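Local coordinates for protein dual specificity phosphatase 28 (Homo sapiens, PDB 5Y15) that hydrolyses a synthetic aryl phosphate in vitro as an atypical dual-specificity phosphatase, yet has almost no detectable activity toward phosphotyrosine, at residues A33-V41 / S51-L61. The protein carries 2 engineered substitutions. Residues are numbered along the deposited sequence; the frame is centred on the assembly and turned at random.
Sequences ASPVPPPLV and SARAAGAEEQL
Pro39 and Ser51 show how a proline-rich arm can be joined to a neighbouring loop and helix by one hydrogen bond with apolar contacts around it. Ser51 N donates to Pro39 O at 3.3 Å. The methyl of Ala54 packs against the same oxygen, CB to O 3.8 Å. On the inner side, Leu40 turns its CG between its own backbone N and carbonyl carbon (chi1 62°), which carries CD2 to within 3.6 Å of Leu61 CD2. Leu61 and Ala54 both rest on Leu121 of strand 119-123, so this end of the contact joins the central sheet. Toward the N-terminus, Pro35 lays CB on Ser51 CB at 3.6 Å and CG against the methyl of Ala52, while Val36 O bonds Arg158. Arg53 and Gln60 lie on the solvent side: the Arg53 chain, bent at chi2 (-73°), crosses the Pro35 ring at about a right angle, and Gln60 OE1 touches Pro39 CG at 3.7 Å. The four prolines of the arm have no N-H to donate; apolar packing and one backbone hydrogen bond therefore join the segments, with polar side chains along the solvent edge. The Ser51 side chain lies about 6 Å from that of Ser124, an engineered serine at the inferred nucleophile position.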
ATOM      1  N   ALA A  33       4.050 -12.594  25.976  1.00 60.25           N
ATOM      2  CA  ALA A  33       4.206 -13.377  24.750  1.00 88.67           C
ATOM      3  C   ALA A  33       5.217 -12.727  23.800  1.00 92.20           C
ATOM      4  O   ALA A  33       4.942 -11.683  23.197  1.00 87.31           O
ATOM      5  CB  ALA A  33       2.852 -13.560  24.047  1.00 69.90           C
ATOM      6  N   SER A  34       6.402 -13.355  23.682  1.00 83.27           N
ATOM      7  CA  SER A  34       7.440 -12.912  22.759  1.00 80.73           C
ATOM      8  C   SER A  34       7.349 -13.713  21.461  1.00 84.58           C
ATOM      9  O   SER A  34       7.306 -14.951  21.506  1.00 79.03           O
ATOM     10  CB  SER A  34       8.825 -13.075  23.375  1.00 79.62           C
ATOM     11  OG  SER A  34       9.828 -13.144  22.371  1.00 85.39           O
ATOM     12  N   PRO A  35       7.313 -13.051  20.303  1.00 84.36           N
ATOM     13  CA  PRO A  35       7.085 -13.769  19.040  1.00 84.77           C
ATOM     14  C   PRO A  35       8.131 -14.848  18.776  1.00 76.14           C
ATOM     15  O   PRO A  35       9.264 -14.800  19.267  1.00 77.62           O
ATOM     16  CB  PRO A  35       7.149 -12.650  17.987  1.00 69.37           C
ATOM     17  CG  PRO A  35       6.707 -11.412  18.753  1.00 61.14           C
ATOM     18  CD  PRO A  35       7.334 -11.588  20.112  1.00 77.60           C
ATOM     19  N   VAL A  36       7.722 -15.839  17.995  1.00 71.51           N
ATOM     20  CA  VAL A  36       8.620 -16.950  17.649  1.00 80.21           C
ATOM     21  C   VAL A  36       9.709 -16.439  16.707  1.00 78.71           C
ATOM     22  O   VAL A  36       9.393 -15.798  15.686  1.00 65.57           O
ATOM     23  CB  VAL A  36       7.826 -18.101  17.012  1.00 70.34           C
ATOM     24  CG1 VAL A  36       8.755 -19.094  16.313  1.00 68.64           C
ATOM     25  CG2 VAL A  36       6.974 -18.812  18.065  1.00 66.70           C
ATOM     26  N   PRO A  37      11.002 -16.670  17.009  1.00 81.24           N
ATOM     27  CA  PRO A  37      12.108 -16.278  16.125  1.00 78.58           C
ATOM     28  C   PRO A  37      12.089 -17.127  14.857  1.00 71.72           C
ATOM     29  O   PRO A  37      11.368 -18.125  14.838  1.00 69.54           O
ATOM     30  CB  PRO A  37      13.361 -16.564  16.973  1.00 71.78           C
ATOM     31  CG  PRO A  37      12.861 -16.668  18.389  1.00 80.03           C
ATOM     32  CD  PRO A  37      11.491 -17.259  18.267  1.00 76.88           C
ATOM     33  N   PRO A  38      12.850 -16.750  13.816  1.00 74.53           N
ATOM     34  CA  PRO A  38      13.688 -15.558  13.645  1.00 74.91           C
ATOM     35  C   PRO A  38      12.850 -14.313  13.408  1.00 68.06           C
ATOM     36  O   PRO A  38      11.645 -14.446  13.171  1.00 61.23           O
ATOM     37  CB  PRO A  38      14.528 -15.895  12.400  1.00 68.84           C
ATOM     38  CG  PRO A  38      14.436 -17.379  12.258  1.00 72.24           C
ATOM     39  CD  PRO A  38      13.050 -17.705  12.712  1.00 68.85           C
ATOM     40  N   PRO A  39      13.474 -13.123  13.467  1.00 78.31           N
ATOM     41  CA  PRO A  39      12.738 -11.894  13.137  1.00 68.42           C
ATOM     42  C   PRO A  39      12.039 -11.984  11.786  1.00 71.50           C
ATOM     43  O   PRO A  39      10.814 -11.817  11.727  1.00 66.44           O
ATOM     44  CB  PRO A  39      13.830 -10.811  13.140  1.00 70.81           C
ATOM     45  CG  PRO A  39      15.133 -11.559  13.029  1.00 79.52           C
ATOM     46  CD  PRO A  39      14.887 -12.838  13.779  1.00 83.81           C
ATOM     47  N   LEU A  40      12.775 -12.265  10.706  1.00 60.51           N
ATOM     48  CA  LEU A  40      12.166 -12.325   9.385  1.00 48.01           C
ATOM     49  C   LEU A  40      12.719 -13.505   8.590  1.00 58.41           C
ATOM     50  O   LEU A  40      13.831 -13.983   8.820  1.00 62.44           O
ATOM     51  CB  LEU A  40      12.356 -11.010   8.617  1.00 53.79           C
ATOM     52  CG  LEU A  40      13.741 -10.477   8.260  1.00 50.99           C
ATOM     53  CD1 LEU A  40      14.346 -11.261   7.128  1.00 56.43           C
ATOM     54  CD2 LEU A  40      13.612  -9.036   7.858  1.00 53.90           C
ATOM     55  N   VAL A  41      11.921 -13.947   7.624  1.00 56.82           N
ATOM     56  CA  VAL A  41      12.179 -15.133   6.820  1.00 48.39           C
ATOM     57  C   VAL A  41      11.982 -14.800   5.346  1.00 50.91           C
ATOM     58  O   VAL A  41      11.031 -14.097   4.979  1.00 43.34           O
ATOM     59  CB  VAL A  41      11.234 -16.281   7.211  1.00 38.06           C
ATOM     60  CG1 VAL A  41      11.485 -17.429   6.305  1.00 59.85           C
ATOM     61  CG2 VAL A  41      11.440 -16.684   8.636  1.00 49.24           C
ATOM     62  N   SER A  51       7.602 -11.253  12.107  1.00 39.24           N
ATOM     63  CA  SER A  51       6.801 -11.038  13.305  1.00 45.45           C
ATOM     64  C   SER A  51       7.016  -9.613  13.770  1.00 39.74           C
ATOM     65  O   SER A  51       7.675  -8.822  13.093  1.00 39.48           O
ATOM     66  CB  SER A  51       7.184 -11.997  14.431  1.00 45.30           C
ATOM     67  OG  SER A  51       8.555 -11.830  14.745  1.00 42.91           O
ATOM     68  N   ALA A  52       6.428  -9.281  14.930  1.00 39.62           N
ATOM     69  CA  ALA A  52       6.550  -7.956  15.530  1.00 42.33           C
ATOM     70  C   ALA A  52       7.988  -7.469  15.459  1.00 37.84           C
ATOM     71  O   ALA A  52       8.242  -6.277  15.259  1.00 51.29           O
ATOM     72  CB  ALA A  52       6.057  -7.942  16.990  1.00 47.08           C
ATOM     73  N   ARG A  53       8.941  -8.381  15.637  1.00 37.78           N
ATOM     74  CA  ARG A  53      10.334  -7.968  15.658  1.00 43.04           C
ATOM     75  C   ARG A  53      10.839  -7.534  14.288  1.00 50.96           C
ATOM     76  O   ARG A  53      11.835  -6.804  14.219  1.00 48.08           O
ATOM     77  CB  ARG A  53      11.170  -9.124  16.208  1.00 51.69           C
ATOM     78  CG  ARG A  53      10.508  -9.726  17.466  1.00 64.98           C
ATOM     79  CD  ARG A  53      10.672  -8.789  18.660  1.00 45.98           C
ATOM     80  NE  ARG A  53      10.051  -9.255  19.906  1.00 60.31           N
ATOM     81  CZ  ARG A  53      10.712  -9.637  21.002  1.00 62.50           C
ATOM     82  NH1 ARG A  53      12.038  -9.626  21.027  1.00 60.56           N
ATOM     83  NH2 ARG A  53      10.047 -10.021  22.090  1.00 54.13           N
ATOM     84  N   ALA A  54      10.130  -7.901  13.208  1.00 60.62           N
ATOM     85  CA  ALA A  54      10.618  -7.647  11.850  1.00 51.85           C
ATOM     86  C   ALA A  54      10.752  -6.159  11.550  1.00 63.74           C
ATOM     87  O   ALA A  54      11.776  -5.715  11.020  1.00 69.66           O
ATOM     88  CB  ALA A  54       9.692  -8.301  10.826  1.00 58.85           C
ATOM     89  N   ALA A  55       9.727  -5.364  11.879  1.00 68.13           N
ATOM     90  CA  ALA A  55       9.780  -3.950  11.526  1.00 60.90           C
ATOM     91  C   ALA A  55      10.872  -3.217  12.290  1.00 80.76           C
ATOM     92  O   ALA A  55      11.303  -2.144  11.849  1.00 77.48           O
ATOM     93  CB  ALA A  55       8.425  -3.292  11.765  1.00 61.75           C
ATOM     94  N   GLY A  56      11.340  -3.789  13.405  1.00 84.83           N
ATOM     95  CA  GLY A  56      12.405  -3.282  14.241  1.00 69.97           C
ATOM     96  C   GLY A  56      13.787  -3.797  13.895  1.00 69.07           C
ATOM     97  O   GLY A  56      14.727  -3.574  14.666  1.00 72.76           O
ATOM     98  N   ALA A  57      13.937  -4.528  12.796  1.00 68.64           N
ATOM     99  CA  ALA A  57      15.250  -4.950  12.289  1.00 67.41           C
ATOM    100  C   ALA A  57      15.676  -4.117  11.082  1.00 64.37           C
ATOM    101  O   ALA A  57      15.985  -4.663  10.022  1.00 68.09           O
ATOM    102  CB  ALA A  57      15.238  -6.438  11.951  1.00 59.48           C
ATOM    103  N   GLU A  58      15.700  -2.787  11.232  1.00 68.15           N
ATOM    104  CA  GLU A  58      15.924  -1.841  10.136  1.00 68.23           C
ATOM    105  C   GLU A  58      17.098  -2.172   9.215  1.00 71.73           C
ATOM    106  O   GLU A  58      17.022  -1.931   8.001  1.00 61.67           O
ATOM    107  CB  GLU A  58      16.131  -0.427  10.699  1.00 73.82           C
ATOM    108  CG  GLU A  58      14.876   0.219  11.304  1.00 73.75           C
ATOM    109  CD  GLU A  58      14.565  -0.240  12.727  1.00 89.42           C
ATOM    110  OE1 GLU A  58      13.929   0.536  13.488  1.00 83.34           O
ATOM    111  OE2 GLU A  58      14.981  -1.362  13.078  1.00 83.10           O
ATOM    112  N   GLU A  59      18.179  -2.738   9.763  1.00 75.69           N
ATOM    113  CA  GLU A  59      19.354  -2.989   8.934  1.00 72.70           C
ATOM    114  C   GLU A  59      19.209  -4.266   8.116  1.00 65.31           C
ATOM    115  O   GLU A  59      19.725  -4.340   6.989  1.00 72.14           O
ATOM    116  CB  GLU A  59      20.615  -3.034   9.810  1.00 83.82           C
ATOM    117  CG  GLU A  59      21.919  -3.482   9.086  1.00 98.29           C
ATOM    118  CD  GLU A  59      22.467  -2.454   8.080  1.00103.73           C
ATOM    119  OE1 GLU A  59      22.028  -2.475   6.900  1.00 95.12           O
ATOM    120  OE2 GLU A  59      23.347  -1.648   8.475  1.00 99.78           O
ATOM    121  N   GLN A  60      18.516  -5.275   8.644  1.00 66.10           N
ATOM    122  CA  GLN A  60      18.195  -6.421   7.802  1.00 60.52           C
ATOM    123  C   GLN A  60      17.256  -5.994   6.685  1.00 53.08           C
ATOM    124  O   GLN A  60      17.401  -6.426   5.542  1.00 53.60           O
ATOM    125  CB  GLN A  60      17.562  -7.543   8.628  1.00 55.81           C
ATOM    126  CG  GLN A  60      18.151  -7.735  10.010  1.00 73.07           C
ATOM    127  CD  GLN A  60      18.141  -9.192  10.457  1.00 82.00           C
ATOM    128  OE1 GLN A  60      17.119  -9.877  10.372  1.00 77.89           O
ATOM    129  NE2 GLN A  60      19.282  -9.666  10.956  1.00 87.44           N
ATOM    130  N   LEU A  61      16.297  -5.130   6.998  1.00 58.03           N
ATOM    131  CA  LEU A  61      15.386  -4.649   5.970  1.00 50.73           C
ATOM    132  C   LEU A  61      16.127  -3.879   4.884  1.00 48.80           C
ATOM    133  O   LEU A  61      15.798  -4.000   3.697  1.00 54.74           O
ATOM    134  CB  LEU A  61      14.290  -3.790   6.619  1.00 53.18           C
ATOM    135  CG  LEU A  61      13.366  -4.582   7.557  1.00 49.87           C
ATOM    136  CD1 LEU A  61      12.313  -3.714   8.214  1.00 65.00           C
ATOM    137  CD2 LEU A  61      12.723  -5.685   6.780  1.00 57.03           C
TER